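Local atomic coordinates of HTH-type transcriptional regulator mcbR (Escherichia coli UMEA 3718-1, PDB entry 4P9F), a protein that represses transcription of the mcbA gene by binding its promoter region, thereby preventing colanic acid overproduction and mucoidy, and is important for biofilm formation. Residues 18-31 / 57-70. Numbering follows the deposited sequence.
Sequences LSIGALKPGARLIT and ALSVAPAQAFTVPE
With CG trans to its own backbone N (chi1 173°) and the chain stretched out as far as NE, Arg28 reaches across strand 65-67 to the hairpin turn, where NH1 and NH2 both donate end-on to Pro62 O, each at 3.1 Å. That oxygen lies near the guanidinium plane, while Ala65 CB sits over one face, 3.5 Å from CZ; a carbonyl at the edge and a methyl on the face fix how the flat group is turned. On the other side of the sheet Leu29 swings CG beside its backbone N (chi1 -47°), which brings CD1 against both Val68 CG2, at 3.8 Å, and Leu58 CD2. Val68 lies at the middle of these contacts: CG2 also meets Leu23 CB, and CG1 touches Leu18 CD2, the Val68 and Leu18 side chains running past each other in opposite directions.

The backbones zip up antiparallel. Leu29 and Phe66 form a hydrogen-bonded pair, with Leu29 N to Phe66 O at 2.7 Å and a nearly straight 170°. Past the strand end Val68 N donates to Ala27 O, and Gly26 N, in the type II turn Lys24-Ala27, reaches Val68 O at 2.7 Å from above the carbonyl plane. At the far end Thr31 OG1 lies at the edge of the Phe66 ring, 3.3 Å from CE1.

The hairpin 59-61/65-67 is the wing of the winged helix-turn-helix, the GntR-family DNA-binding fold, and strand 28-30 joins it as an edge strand beside 65-67. Phe66 and Leu58 rest on helix 42-54, whereas Leu18, in the last turn of helix 6-19, and Ala57 touch Val154 of helix 143-156.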
loop_
_atom_site.group_PDB
_atom_site.type_symbol
_atom_site.label_atom_id
_atom_site.label_comp_id
_atom_site.label_asym_id
_atom_site.label_seq_id
_atom_site.Cartn_x
_atom_site.Cartn_y
_atom_site.Cartn_z
ATOM N N LEU A 18 -6.281 -11.878 -10.122
ATOM C CA LEU A 18 -5.514 -12.186 -8.910
ATOM C C LEU A 18 -6.388 -11.999 -7.679
ATOM O O LEU A 18 -6.483 -12.899 -6.859
ATOM C CB LEU A 18 -4.254 -11.320 -8.818
ATOM C CG LEU A 18 -3.101 -11.702 -9.756
ATOM C CD1 LEU A 18 -2.073 -10.579 -9.809
ATOM C CD2 LEU A 18 -2.419 -13.022 -9.315
ATOM N N SER A 19 -7.083 -10.864 -7.608
ATOM C CA SER A 19 -7.910 -10.482 -6.465
ATOM C C SER A 19 -9.055 -11.445 -6.140
ATOM O O SER A 19 -9.375 -11.653 -4.959
ATOM C CB SER A 19 -8.524 -9.100 -6.696
ATOM O OG SER A 19 -7.509 -8.121 -6.763
ATOM N N ILE A 20 -9.667 -12.024 -7.168
ATOM C CA ILE A 20 -10.811 -12.918 -6.948
ATOM C C ILE A 20 -10.397 -14.386 -6.812
ATOM O O ILE A 20 -11.248 -15.276 -6.754
ATOM C CB ILE A 20 -11.844 -12.815 -8.077
ATOM C CG1 ILE A 20 -11.243 -13.335 -9.389
ATOM C CG2 ILE A 20 -12.368 -11.383 -8.200
ATOM C CD1 ILE A 20 -12.237 -13.392 -10.547
ATOM N N GLY A 21 -9.090 -14.629 -6.750
ATOM C CA GLY A 21 -8.557 -15.976 -6.582
ATOM C C GLY A 21 -8.602 -16.867 -7.815
ATOM O O GLY A 21 -8.497 -18.095 -7.716
ATOM N N ALA A 22 -8.707 -16.254 -8.990
ATOM C CA ALA A 22 -8.781 -16.999 -10.242
ATOM C C ALA A 22 -7.428 -17.596 -10.643
ATOM O O ALA A 22 -7.367 -18.555 -11.409
ATOM C CB ALA A 22 -9.313 -16.090 -11.372
ATOM N N LEU A 23 -6.341 -17.064 -10.097
ATOM C CA LEU A 23 -5.023 -17.585 -10.452
ATOM C C LEU A 23 -4.442 -18.356 -9.276
ATOM O O LEU A 23 -4.415 -17.868 -8.143
ATOM C CB LEU A 23 -4.079 -16.448 -10.856
ATOM C CG LEU A 23 -4.602 -15.603 -12.025
ATOM C CD1 LEU A 23 -3.621 -14.514 -12.384
ATOM C CD2 LEU A 23 -4.904 -16.470 -13.221
ATOM N N LYS A 24 -3.970 -19.565 -9.555
ATOM C CA LYS A 24 -3.460 -20.447 -8.515
ATOM C C LYS A 24 -2.061 -20.021 -8.069
ATOM O O LYS A 24 -1.227 -19.693 -8.905
ATOM C CB LYS A 24 -3.433 -21.891 -9.034
ATOM C CG LYS A 24 -3.045 -22.927 -7.993
ATOM C CD LYS A 24 -3.239 -24.324 -8.553
ATOM C CE LYS A 24 -2.966 -25.389 -7.505
ATOM N NZ LYS A 24 -3.228 -26.750 -8.055
ATOM N N PRO A 25 -1.802 -20.041 -6.750
ATOM C CA PRO A 25 -0.451 -19.776 -6.249
ATOM C C PRO A 25 0.571 -20.645 -6.978
ATOM O O PRO A 25 0.317 -21.828 -7.211
ATOM C CB PRO A 25 -0.541 -20.177 -4.769
ATOM C CG PRO A 25 -1.956 -19.974 -4.421
ATOM C CD PRO A 25 -2.756 -20.300 -5.654
ATOM N N GLY A 26 1.682 -20.049 -7.391
ATOM C CA GLY A 26 2.728 -20.818 -8.052
ATOM C C GLY A 26 2.570 -20.985 -9.560
ATOM O O GLY A 26 3.512 -21.435 -10.215
ATOM N N ALA A 27 1.400 -20.651 -10.116
ATOM C CA ALA A 27 1.173 -20.866 -11.546
ATOM C C ALA A 27 2.150 -20.088 -12.414
ATOM O O ALA A 27 2.476 -18.926 -12.134
ATOM C CB ALA A 27 -0.260 -20.483 -11.938
ATOM N N ARG A 28 2.552 -20.718 -13.509
ATOM C CA ARG A 28 3.504 -20.118 -14.429
ATOM C C ARG A 28 2.700 -19.427 -15.526
ATOM O O ARG A 28 1.891 -20.047 -16.215
ATOM C CB ARG A 28 4.448 -21.195 -15.003
ATOM C CG ARG A 28 5.388 -20.707 -16.106
ATOM C CD ARG A 28 6.392 -21.806 -16.551
ATOM N NE ARG A 28 7.041 -21.415 -17.798
ATOM C CZ ARG A 28 8.141 -20.674 -17.868
ATOM N NH1 ARG A 28 8.736 -20.276 -16.745
ATOM N NH2 ARG A 28 8.658 -20.342 -19.060
ATOM N N LEU A 29 2.878 -18.117 -15.639
ATOM C CA LEU A 29 2.193 -17.315 -16.652
ATOM C C LEU A 29 3.135 -17.015 -17.807
ATOM O O LEU A 29 4.172 -16.382 -17.603
ATOM C CB LEU A 29 1.682 -16.014 -16.034
ATOM C CG LEU A 29 0.945 -16.178 -14.699
ATOM C CD1 LEU A 29 0.532 -14.809 -14.119
ATOM C CD2 LEU A 29 -0.269 -17.094 -14.853
ATOM N N ILE A 30 2.743 -17.382 -19.019
ATOM C CA ILE A 30 3.610 -17.190 -20.184
ATOM C C ILE A 30 3.104 -15.982 -20.972
ATOM O O ILE A 30 1.968 -15.981 -21.457
ATOM C CB ILE A 30 3.670 -18.469 -21.079
ATOM C CG1 ILE A 30 4.320 -19.632 -20.316
ATOM C CG2 ILE A 30 4.422 -18.208 -22.412
ATOM C CD1 ILE A 30 3.344 -20.602 -19.727
ATOM N N THR A 31 3.918 -14.926 -21.023
ATOM C CA THR A 31 3.553 -13.677 -21.705
ATOM C C THR A 31 2.935 -13.910 -23.101
ATOM O O THR A 31 1.872 -13.378 -23.427
ATOM C CB THR A 31 4.795 -12.770 -21.810
ATOM O OG1 THR A 31 5.384 -12.658 -20.506
ATOM C CG2 THR A 31 4.441 -11.393 -22.318
ATOM N N ALA A 57 3.301 -8.224 -6.857
ATOM C CA ALA A 57 2.057 -8.955 -7.071
ATOM C C ALA A 57 2.284 -10.188 -7.937
ATOM O O ALA A 57 1.439 -11.088 -7.998
ATOM C CB ALA A 57 1.015 -8.050 -7.706
ATOM N N LEU A 58 3.385 -10.169 -8.679
ATOM C CA LEU A 58 3.851 -11.320 -9.436
ATOM C C LEU A 58 5.350 -11.442 -9.273
ATOM O O LEU A 58 6.001 -10.487 -8.864
ATOM C CB LEU A 58 3.506 -11.181 -10.926
ATOM C CG LEU A 58 2.027 -11.287 -11.303
ATOM C CD1 LEU A 58 1.883 -10.952 -12.778
ATOM C CD2 LEU A 58 1.517 -12.694 -11.015
ATOM N N SER A 59 5.891 -12.604 -9.633
ATOM C CA SER A 59 7.330 -12.830 -9.627
ATOM C C SER A 59 7.846 -13.115 -11.047
ATOM O O SER A 59 7.133 -13.678 -11.867
ATOM C CB SER A 59 7.687 -14.019 -8.719
ATOM O OG SER A 59 7.324 -13.765 -7.377
ATOM N N VAL A 60 9.096 -12.753 -11.307
ATOM C CA VAL A 60 9.773 -13.088 -12.545
ATOM C C VAL A 60 10.059 -14.591 -12.591
ATOM O O VAL A 60 10.415 -15.190 -11.583
ATOM C CB VAL A 60 11.092 -12.308 -12.667
ATOM C CG1 VAL A 60 11.911 -12.825 -13.829
ATOM C CG2 VAL A 60 10.797 -10.813 -12.796
ATOM N N ALA A 61 9.840 -15.205 -13.750
ATOM C CA ALA A 61 10.175 -16.614 -13.994
ATOM C C ALA A 61 11.053 -16.743 -15.253
ATOM O O ALA A 61 11.091 -15.827 -16.068
ATOM C CB ALA A 61 8.882 -17.451 -14.131
ATOM N N PRO A 62 11.784 -17.862 -15.400
ATOM C CA PRO A 62 12.640 -18.081 -16.576
ATOM C C PRO A 62 11.912 -17.987 -17.930
ATOM O O PRO A 62 10.722 -18.333 -18.023
ATOM C CB PRO A 62 13.164 -19.501 -16.362
ATOM C CG PRO A 62 13.118 -19.699 -14.892
ATOM C CD PRO A 62 11.922 -18.951 -14.415
ATOM N N ALA A 63 12.607 -17.471 -18.939
ATOM C CA ALA A 63 12.125 -17.490 -20.326
ATOM C C ALA A 63 10.857 -16.680 -20.632
ATOM O O ALA A 63 9.876 -17.240 -21.137
ATOM C CB ALA A 63 11.920 -18.959 -20.786
ATOM N N GLN A 64 10.848 -15.395 -20.265
ATOM C CA GLN A 64 9.721 -14.495 -20.588
ATOM C C GLN A 64 8.392 -14.960 -19.988
ATOM O O GLN A 64 7.361 -15.130 -20.682
ATOM C CB GLN A 64 9.598 -14.331 -22.112
ATOM C CG GLN A 64 10.821 -13.650 -22.730
ATOM C CD GLN A 64 10.809 -13.667 -24.249
ATOM O OE1 GLN A 64 10.035 -14.395 -24.871
ATOM N NE2 GLN A 64 11.675 -12.857 -24.855
ATOM N N ALA A 65 8.437 -15.193 -18.686
ATOM C CA ALA A 65 7.285 -15.715 -17.961
ATOM C C ALA A 65 7.303 -15.175 -16.540
ATOM O O ALA A 65 8.271 -14.539 -16.100
ATOM C CB ALA A 65 7.277 -17.261 -17.976
ATOM N N PHE A 66 6.198 -15.398 -15.844
ATOM C CA PHE A 66 5.997 -14.908 -14.496
ATOM C C PHE A 66 5.330 -15.967 -13.638
ATOM O O PHE A 66 4.745 -16.911 -14.171
ATOM C CB PHE A 66 5.154 -13.633 -14.542
ATOM C CG PHE A 66 5.762 -12.568 -15.381
ATOM C CD1 PHE A 66 5.537 -12.522 -16.751
ATOM C CD2 PHE A 66 6.620 -11.652 -14.821
ATOM C CE1 PHE A 66 6.124 -11.552 -17.534
ATOM C CE2 PHE A 66 7.215 -10.670 -15.608
ATOM C CZ PHE A 66 6.958 -10.620 -16.960
ATOM N N THR A 67 5.449 -15.866 -12.320
ATOM C CA THR A 67 4.675 -16.794 -11.507
ATOM C C THR A 67 3.834 -16.027 -10.513
ATOM O O THR A 67 4.224 -14.959 -10.022
ATOM C CB THR A 67 5.540 -17.834 -10.736
ATOM O OG1 THR A 67 6.491 -17.149 -9.927
ATOM C CG2 THR A 67 6.261 -18.801 -11.692
ATOM N N VAL A 68 2.652 -16.582 -10.270
ATOM C CA VAL A 68 1.740 -16.113 -9.237
ATOM C C VAL A 68 2.377 -16.453 -7.886
ATOM O O VAL A 68 2.824 -17.581 -7.680
ATOM C CB VAL A 68 0.359 -16.765 -9.399
ATOM C CG1 VAL A 68 -0.584 -16.326 -8.273
ATOM C CG2 VAL A 68 -0.214 -16.439 -10.807
ATOM N N PRO A 69 2.473 -15.469 -6.982
ATOM C CA PRO A 69 3.149 -15.726 -5.704
ATOM C C PRO A 69 2.466 -16.794 -4.868
ATOM O O PRO A 69 1.263 -16.991 -5.001
ATOM C CB PRO A 69 3.096 -14.369 -4.993
ATOM C CG PRO A 69 2.946 -13.383 -6.083
ATOM C CD PRO A 69 2.078 -14.059 -7.112
ATOM N N GLU A 70 3.241 -17.440 -4.005
ATOM C CA GLU A 70 2.736 -18.368 -3.003
ATOM C C GLU A 70 2.305 -17.548 -1.803
ATOM O O GLU A 70 3.036 -16.662 -1.381
ATOM C CB GLU A 70 3.819 -19.358 -2.552
ATOM C CG GLU A 70 4.474 -20.170 -3.656
ATOM C CD GLU A 70 3.601 -21.306 -4.156
ATOM O OE1 GLU A 70 2.564 -21.595 -3.520
ATOM O OE2 GLU A 70 3.957 -21.914 -5.189
#